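Local coordinates for protein apicoplast TIC22, putative (Plasmodium falciparum 3D7, PDB 4E6Z) that probably acts as an essential chaperone in protein import into the apicoplast, the relict plastid of the malaria parasite, as part of the TIC translocation machinery, at residues Leu113-Met116 with Ile117-Gly121; Lys137-Glu140 with Leu141-Phe145. One frame throughout, in Å; residues are numbered along the deposited sequence.

Contact 1: Leu113-Met116 with Ile117-Gly121; sequences LNDM and IKYNG
Ile117, Lys118, Tyr119 and Asn120 each donate a backbone N-H to the carbonyl four places earlier, on Leu113, Asn114, Asp115 and Met116. The bond from Ile117 N to Leu113 O measures 3.0 Å and is almost straight, 174° at the hydrogen. Towards the helix end the bonds stay short but bend: Asn120 N reaches Met116 O at 2.9 Å with an angle of only 136°. Apolar contact follows the same i to i+4 spacing. Leu113 and Ile117 run alongside each other in the same direction, CD2 of Leu113 4.1 Å from CG1 of Ile117. That branch of Ile117 stands beside its own backbone N, which also brings CG1 within 3.3 Å of Leu113 O.

These residues form the last two turns of helix 106-119 and the step out of it. Asn120 is the first residue to leave the helical path and at once serves as N-cap of helix 121-124, its OD1 accepting a hydrogen bond from Lys123 N. Met116, a selenomethionine, and Ile117 both touch Tyr124 of that second helix, while Leu113 and Met116 reach Ile82 on strand 78-83.

Aromatic and polar groups make up the remaining contacts. Tyr119 runs alongside Asp115, and its CD2 approaches Asp115 O to 3.0 Å. The carboxylate and ring planes are 51° apart, and OD1 of Asp115 stays 4.2 Å from CE2 of Tyr119, so the two groups are neighbours without stacking. Within Ile117-Gly121, Lys118 lays CD over one face of the Tyr119 ring, 3.7 Å above its plane and displaced towards the rim.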
ATOM      1  N   LEU A 113       6.556   6.718 -13.982  1.00 41.44           N
ATOM      2  CA  LEU A 113       7.652   7.625 -14.280  1.00 45.85           C
ATOM      3  C   LEU A 113       8.280   7.260 -15.625  1.00 42.49           C
ATOM      4  O   LEU A 113       8.538   8.124 -16.461  1.00 42.96           O
ATOM      5  CB  LEU A 113       8.703   7.579 -13.169  1.00 37.55           C
ATOM      6  CG  LEU A 113       9.978   8.410 -13.362  1.00 43.21           C
ATOM      7  CD1 LEU A 113      10.518   8.904 -12.017  1.00 41.14           C
ATOM      8  CD2 LEU A 113      11.041   7.621 -14.108  1.00 43.03           C
ATOM      9  N   ASN A 114       8.527   5.971 -15.827  1.00 45.84           N
ATOM     10  CA  ASN A 114       9.093   5.498 -17.084  1.00 48.90           C
ATOM     11  C   ASN A 114       8.199   5.814 -18.283  1.00 44.70           C
ATOM     12  O   ASN A 114       8.694   6.145 -19.358  1.00 48.53           O
ATOM     13  CB  ASN A 114       9.391   3.999 -17.010  1.00 50.81           C
ATOM     14  CG  ASN A 114      10.560   3.681 -16.095  1.00 56.58           C
ATOM     15  OD1 ASN A 114      11.398   4.537 -15.820  1.00 61.06           O
ATOM     16  ND2 ASN A 114      10.626   2.442 -15.628  1.00 62.46           N
ATOM     17  N   ASP A 115       6.885   5.715 -18.091  1.00 41.65           N
ATOM     18  CA  ASP A 115       5.930   6.039 -19.149  1.00 43.81           C
ATOM     19  C   ASP A 115       5.943   7.532 -19.471  1.00 36.49           C
ATOM     20  O   ASP A 115       5.767   7.933 -20.618  1.00 41.12           O
ATOM     21  CB  ASP A 115       4.517   5.614 -18.747  1.00 41.62           C
ATOM     22  CG  ASP A 115       4.272   4.123 -18.941  1.00 55.87           C
ATOM     23  OD1 ASP A 115       5.123   3.451 -19.564  1.00 52.82           O
ATOM     24  OD2 ASP A 115       3.225   3.631 -18.469  1.00 53.75           O
HETATM   25  N   MSE A 116       6.139   8.349 -18.444  1.00 45.13           N
HETATM   26  CA  MSE A 116       6.199   9.791 -18.633  1.00 53.08           C
HETATM   27  C   MSE A 116       7.431  10.175 -19.442  1.00 38.44           C
HETATM   28  O   MSE A 116       7.331  10.920 -20.409  1.00 42.00           O
HETATM   29  CB  MSE A 116       6.177  10.500 -17.287  1.00 45.09           C
HETATM   30  CG  MSE A 116       4.850  10.336 -16.572  1.00 45.83           C
HETATM   31 SE   MSE A 116       4.904  10.840 -14.695  1.00 61.58          SE
HETATM   32  CE  MSE A 116       3.036  10.589 -14.263  1.00 64.94           C
ATOM     33  N   ILE A 117       8.584   9.639 -19.059  1.00 43.50           N
ATOM     34  CA  ILE A 117       9.800   9.839 -19.833  1.00 44.61           C
ATOM     35  C   ILE A 117       9.624   9.363 -21.269  1.00 39.97           C
ATOM     36  O   ILE A 117      10.078  10.013 -22.211  1.00 57.08           O
ATOM     37  CB  ILE A 117      10.989   9.078 -19.223  1.00 50.08           C
ATOM     38  CG1 ILE A 117      11.221   9.518 -17.778  1.00 49.00           C
ATOM     39  CG2 ILE A 117      12.239   9.293 -20.067  1.00 50.92           C
ATOM     40  CD1 ILE A 117      11.358  11.004 -17.624  1.00 53.63           C
ATOM     41  N   LYS A 118       8.967   8.220 -21.423  1.00 44.66           N
ATOM     42  CA  LYS A 118       8.824   7.583 -22.725  1.00 47.79           C
ATOM     43  C   LYS A 118       7.936   8.382 -23.686  1.00 46.13           C
ATOM     44  O   LYS A 118       8.255   8.523 -24.864  1.00 49.39           O
ATOM     45  CB  LYS A 118       8.277   6.157 -22.560  1.00 52.98           C
ATOM     46  CG  LYS A 118       7.945   5.471 -23.876  1.00 63.66           C
ATOM     47  CD  LYS A 118       7.273   4.122 -23.659  1.00 63.95           C
ATOM     48  CE  LYS A 118       8.275   2.984 -23.762  1.00 65.71           C
ATOM     49  NZ  LYS A 118       9.005   3.015 -25.066  1.00 60.48           N
ATOM     50  N   TYR A 119       6.823   8.901 -23.177  1.00 56.74           N
ATOM     51  CA  TYR A 119       5.836   9.553 -24.031  1.00 55.42           C
ATOM     52  C   TYR A 119       5.983  11.072 -24.072  1.00 56.25           C
ATOM     53  O   TYR A 119       5.364  11.732 -24.901  1.00 57.94           O
ATOM     54  CB  TYR A 119       4.417   9.163 -23.609  1.00 58.73           C
ATOM     55  CG  TYR A 119       4.144   7.685 -23.764  1.00 52.57           C
ATOM     56  CD1 TYR A 119       4.237   7.076 -25.006  1.00 56.74           C
ATOM     57  CD2 TYR A 119       3.813   6.896 -22.669  1.00 49.05           C
ATOM     58  CE1 TYR A 119       3.996   5.732 -25.161  1.00 64.21           C
ATOM     59  CE2 TYR A 119       3.571   5.541 -22.815  1.00 55.22           C
ATOM     60  CZ  TYR A 119       3.667   4.968 -24.068  1.00 66.79           C
ATOM     61  OH  TYR A 119       3.430   3.625 -24.242  1.00 70.86           O
ATOM     62  N   ASN A 120       6.799  11.614 -23.172  1.00 70.64           N
ATOM     63  CA  ASN A 120       7.069  13.047 -23.135  1.00 69.03           C
ATOM     64  C   ASN A 120       8.404  13.313 -22.447  1.00 62.39           C
ATOM     65  O   ASN A 120       8.453  13.873 -21.353  1.00 61.12           O
ATOM     66  CB  ASN A 120       5.932  13.788 -22.426  1.00 65.20           C
ATOM     67  CG  ASN A 120       5.883  15.267 -22.776  1.00 73.55           C
ATOM     68  OD1 ASN A 120       6.864  15.840 -23.248  1.00 80.30           O
ATOM     69  ND2 ASN A 120       4.736  15.893 -22.536  1.00 70.08           N
ATOM     70  N   GLY A 121       9.485  12.893 -23.096  1.00 71.92           N
ATOM     71  CA  GLY A 121      10.820  13.036 -22.549  1.00 75.56           C
ATOM     72  C   GLY A 121      11.283  14.477 -22.482  1.00 76.80           C
ATOM     73  O   GLY A 121      12.039  14.851 -21.587  1.00 83.06           O
TER

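Contact 2: Lys137-Glu140 with Leu141-Phe145; sequences KAYE and LMKEF
Lys137-Glu140 and Leu141-Phe145 are consecutive turns of one helix, joined by i to i+4 hydrogen bonds at every step from Leu141 to Glu144. Met142 N to Ala138 O is the straightest, 3.0 Å long with 175° at the hydrogen. Leu141 N is shared: its bond to Lys137 O is bent, and it makes a second, weak bond to Ala138 O at 3.2 Å. Ala138 O therefore accepts from two amides. Glu144 N meets Glu140 O from above the carbonyl plane, 40° out of it, rather than on a lone pair.

Among the side chains, the closest meeting is that of Tyr139 with Lys143. The ring swings to the side opposite its own backbone N (chi1 -176°), and the lysine, bent at chi3, crosses it obliquely, bringing both CE and NZ to 3.2 Å from CE1 of Tyr139. Contact thus involves the methylene as well as the amine: from there CE leans towards CZ and NZ towards CD1. The amine has a further, weak and long ion pair with Glu71, while Tyr139 also touches Leu74 and Phe248.

Lys137 and Leu141 meet through aliphatic carbon, CE of the lysine lying 4.1 Å from CD2 of the leucine. Met142, a selenomethionine, passes its CG 3.1 Å from Ala138 O before its end leads away from Lys137-Glu140.

Ala138, Leu141 and Met142 touch Met102 on strand 97-103, whereas Lys137 is exposed. Apolar residues three and four places apart on one flank, with charged residues elsewhere, make this an amphipathic alpha-helix packed against a beta-sheet.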
ATOM      1  N   LYS A 137      -0.153   9.828   6.068  1.00 57.14           N
ATOM      2  CA  LYS A 137      -0.283  11.046   5.278  1.00 52.70           C
ATOM      3  C   LYS A 137      -1.273  10.846   4.131  1.00 51.21           C
ATOM      4  O   LYS A 137      -2.078  11.726   3.835  1.00 55.37           O
ATOM      5  CB  LYS A 137       1.079  11.472   4.730  1.00 57.06           C
ATOM      6  CG  LYS A 137       1.026  12.631   3.754  1.00 55.05           C
ATOM      7  CD  LYS A 137       0.565  13.908   4.433  1.00 57.83           C
ATOM      8  CE  LYS A 137       0.582  15.081   3.457  1.00 61.60           C
ATOM      9  NZ  LYS A 137       0.213  16.369   4.106  1.00 67.33           N
ATOM     10  N   ALA A 138      -1.210   9.683   3.493  1.00 48.95           N
ATOM     11  CA  ALA A 138      -2.092   9.382   2.371  1.00 53.88           C
ATOM     12  C   ALA A 138      -3.549   9.344   2.816  1.00 55.28           C
ATOM     13  O   ALA A 138      -4.442   9.790   2.097  1.00 55.05           O
ATOM     14  CB  ALA A 138      -1.695   8.063   1.719  1.00 48.69           C
ATOM     15  N   TYR A 139      -3.783   8.806   4.008  1.00 51.06           N
ATOM     16  CA  TYR A 139      -5.124   8.749   4.573  1.00 63.28           C
ATOM     17  C   TYR A 139      -5.610  10.155   4.908  1.00 62.81           C
ATOM     18  O   TYR A 139      -6.758  10.505   4.643  1.00 60.84           O
ATOM     19  CB  TYR A 139      -5.137   7.867   5.822  1.00 75.63           C
ATOM     20  CG  TYR A 139      -6.507   7.675   6.436  1.00 86.60           C
ATOM     21  CD1 TYR A 139      -6.737   7.972   7.773  1.00 91.28           C
ATOM     22  CD2 TYR A 139      -7.567   7.199   5.677  1.00 90.72           C
ATOM     23  CE1 TYR A 139      -7.986   7.793   8.338  1.00 96.83           C
ATOM     24  CE2 TYR A 139      -8.819   7.020   6.232  1.00 96.10           C
ATOM     25  CZ  TYR A 139      -9.025   7.318   7.561  1.00100.86           C
ATOM     26  OH  TYR A 139     -10.272   7.141   8.115  1.00105.71           O
ATOM     27  N   GLU A 140      -4.724  10.958   5.489  1.00 67.86           N
ATOM     28  CA  GLU A 140      -5.033  12.352   5.783  1.00 69.91           C
ATOM     29  C   GLU A 140      -5.428  13.101   4.514  1.00 64.51           C
ATOM     30  O   GLU A 140      -6.266  13.998   4.551  1.00 67.77           O
ATOM     31  CB  GLU A 140      -3.836  13.037   6.446  1.00 73.34           C
ATOM     32  CG  GLU A 140      -3.440  12.431   7.782  1.00 82.06           C
ATOM     33  CD  GLU A 140      -2.172  13.043   8.352  1.00 92.10           C
ATOM     34  OE1 GLU A 140      -1.486  13.787   7.617  1.00 93.65           O
ATOM     35  OE2 GLU A 140      -1.862  12.778   9.534  1.00 94.89           O
ATOM     36  N   LEU A 141      -4.828  12.717   3.391  1.00 62.57           N
ATOM     37  CA  LEU A 141      -5.113  13.356   2.111  1.00 58.86           C
ATOM     38  C   LEU A 141      -6.480  12.958   1.563  1.00 61.38           C
ATOM     39  O   LEU A 141      -7.312  13.816   1.271  1.00 68.20           O
ATOM     40  CB  LEU A 141      -4.017  13.031   1.092  1.00 54.36           C
ATOM     41  CG  LEU A 141      -2.670  13.721   1.325  1.00 59.06           C
ATOM     42  CD1 LEU A 141      -1.639  13.255   0.307  1.00 60.24           C
ATOM     43  CD2 LEU A 141      -2.827  15.238   1.275  1.00 57.59           C
HETATM   44  N   MSE A 142      -6.707  11.657   1.425  1.00 90.01           N
HETATM   45  CA  MSE A 142      -7.976  11.150   0.910  1.00 90.06           C
HETATM   46  C   MSE A 142      -9.148  11.633   1.758  1.00 93.44           C
HETATM   47  O   MSE A 142     -10.230  11.903   1.239  1.00 92.71           O
HETATM   48  CB  MSE A 142      -7.958   9.622   0.877  1.00 82.63           C
HETATM   49  CG  MSE A 142      -6.773   9.039   0.134  1.00 83.55           C
HETATM   50 SE   MSE A 142      -6.447   7.187   0.613  1.00 95.77          SE
HETATM   51  CE  MSE A 142      -8.093   6.396  -0.072  1.00143.47           C
ATOM     52  N   LYS A 143      -8.918  11.735   3.063  1.00 98.69           N
ATOM     53  CA  LYS A 143      -9.947  12.153   4.011  1.00102.89           C
ATOM     54  C   LYS A 143     -10.197  13.655   3.935  1.00106.99           C
ATOM     55  O   LYS A 143     -11.340  14.101   3.829  1.00109.03           O
ATOM     56  CB  LYS A 143      -9.533  11.771   5.432  1.00104.24           C
ATOM     57  CG  LYS A 143     -10.515  12.197   6.508  1.00110.66           C
ATOM     58  CD  LYS A 143      -9.870  12.138   7.882  1.00113.00           C
ATOM     59  CE  LYS A 143      -9.226  10.784   8.126  1.00112.76           C
ATOM     60  NZ  LYS A 143      -8.477  10.749   9.413  1.00110.82           N
ATOM     61  N   GLU A 144      -9.118  14.427   4.001  1.00107.74           N
ATOM     62  CA  GLU A 144      -9.192  15.880   3.899  1.00109.09           C
ATOM     63  C   GLU A 144      -9.875  16.321   2.606  1.00106.41           C
ATOM     64  O   GLU A 144     -10.387  17.439   2.511  1.00110.70           O
ATOM     65  CB  GLU A 144      -7.787  16.478   3.994  1.00115.26           C
ATOM     66  CG  GLU A 144      -7.578  17.743   3.186  1.00120.35           C
ATOM     67  CD  GLU A 144      -6.264  17.726   2.432  1.00127.85           C
ATOM     68  OE1 GLU A 144      -6.230  17.173   1.312  1.00130.82           O
ATOM     69  OE2 GLU A 144      -5.265  18.260   2.959  1.00129.97           O
ATOM     70  N   PHE A 145      -9.885  15.438   1.613  1.00 98.81           N
ATOM     71  CA  PHE A 145     -10.508  15.734   0.326  1.00 98.35           C
ATOM     72  C   PHE A 145     -12.028  15.788   0.433  1.00101.33           C
ATOM     73  O   PHE A 145     -12.663  16.715  -0.071  1.00 99.13           O
ATOM     74  CB  PHE A 145     -10.095  14.698  -0.722  1.00 98.29           C
ATOM     75  CG  PHE A 145     -10.889  14.774  -1.995  1.00 99.19           C
ATOM     76  CD1 PHE A 145     -10.614  15.747  -2.943  1.00 98.54           C
ATOM     77  CD2 PHE A 145     -11.907  13.869  -2.247  1.00 99.79           C
ATOM     78  CE1 PHE A 145     -11.343  15.818  -4.115  1.00 97.69           C
ATOM     79  CE2 PHE A 145     -12.639  13.936  -3.418  1.00101.44           C
ATOM     80  CZ  PHE A 145     -12.356  14.912  -4.353  1.00 99.20           C
TER

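Both contacts are short-range, each within one helical stretch, and both lie at the surface, with one buried residue apiece, Met116 in contact 1 and Ala138 in contact 2. They occupy different helices, 106-119 and 135-150, with centres 27 Å apart and nearest atoms about 16 Å apart, so neither touches the other. The centre of contact 1 is about 23 Å from the centre of the chain, that of contact 2 about 14 Å. Contact 1 sits where one helix hands over to the next; contact 2 remains helical throughout. Their sheet partners differ too, strand 78-83 against strand 97-103. Each sets a tyrosine beside a lysine, but as adjacent residues in contact 1 and one turn apart in contact 2.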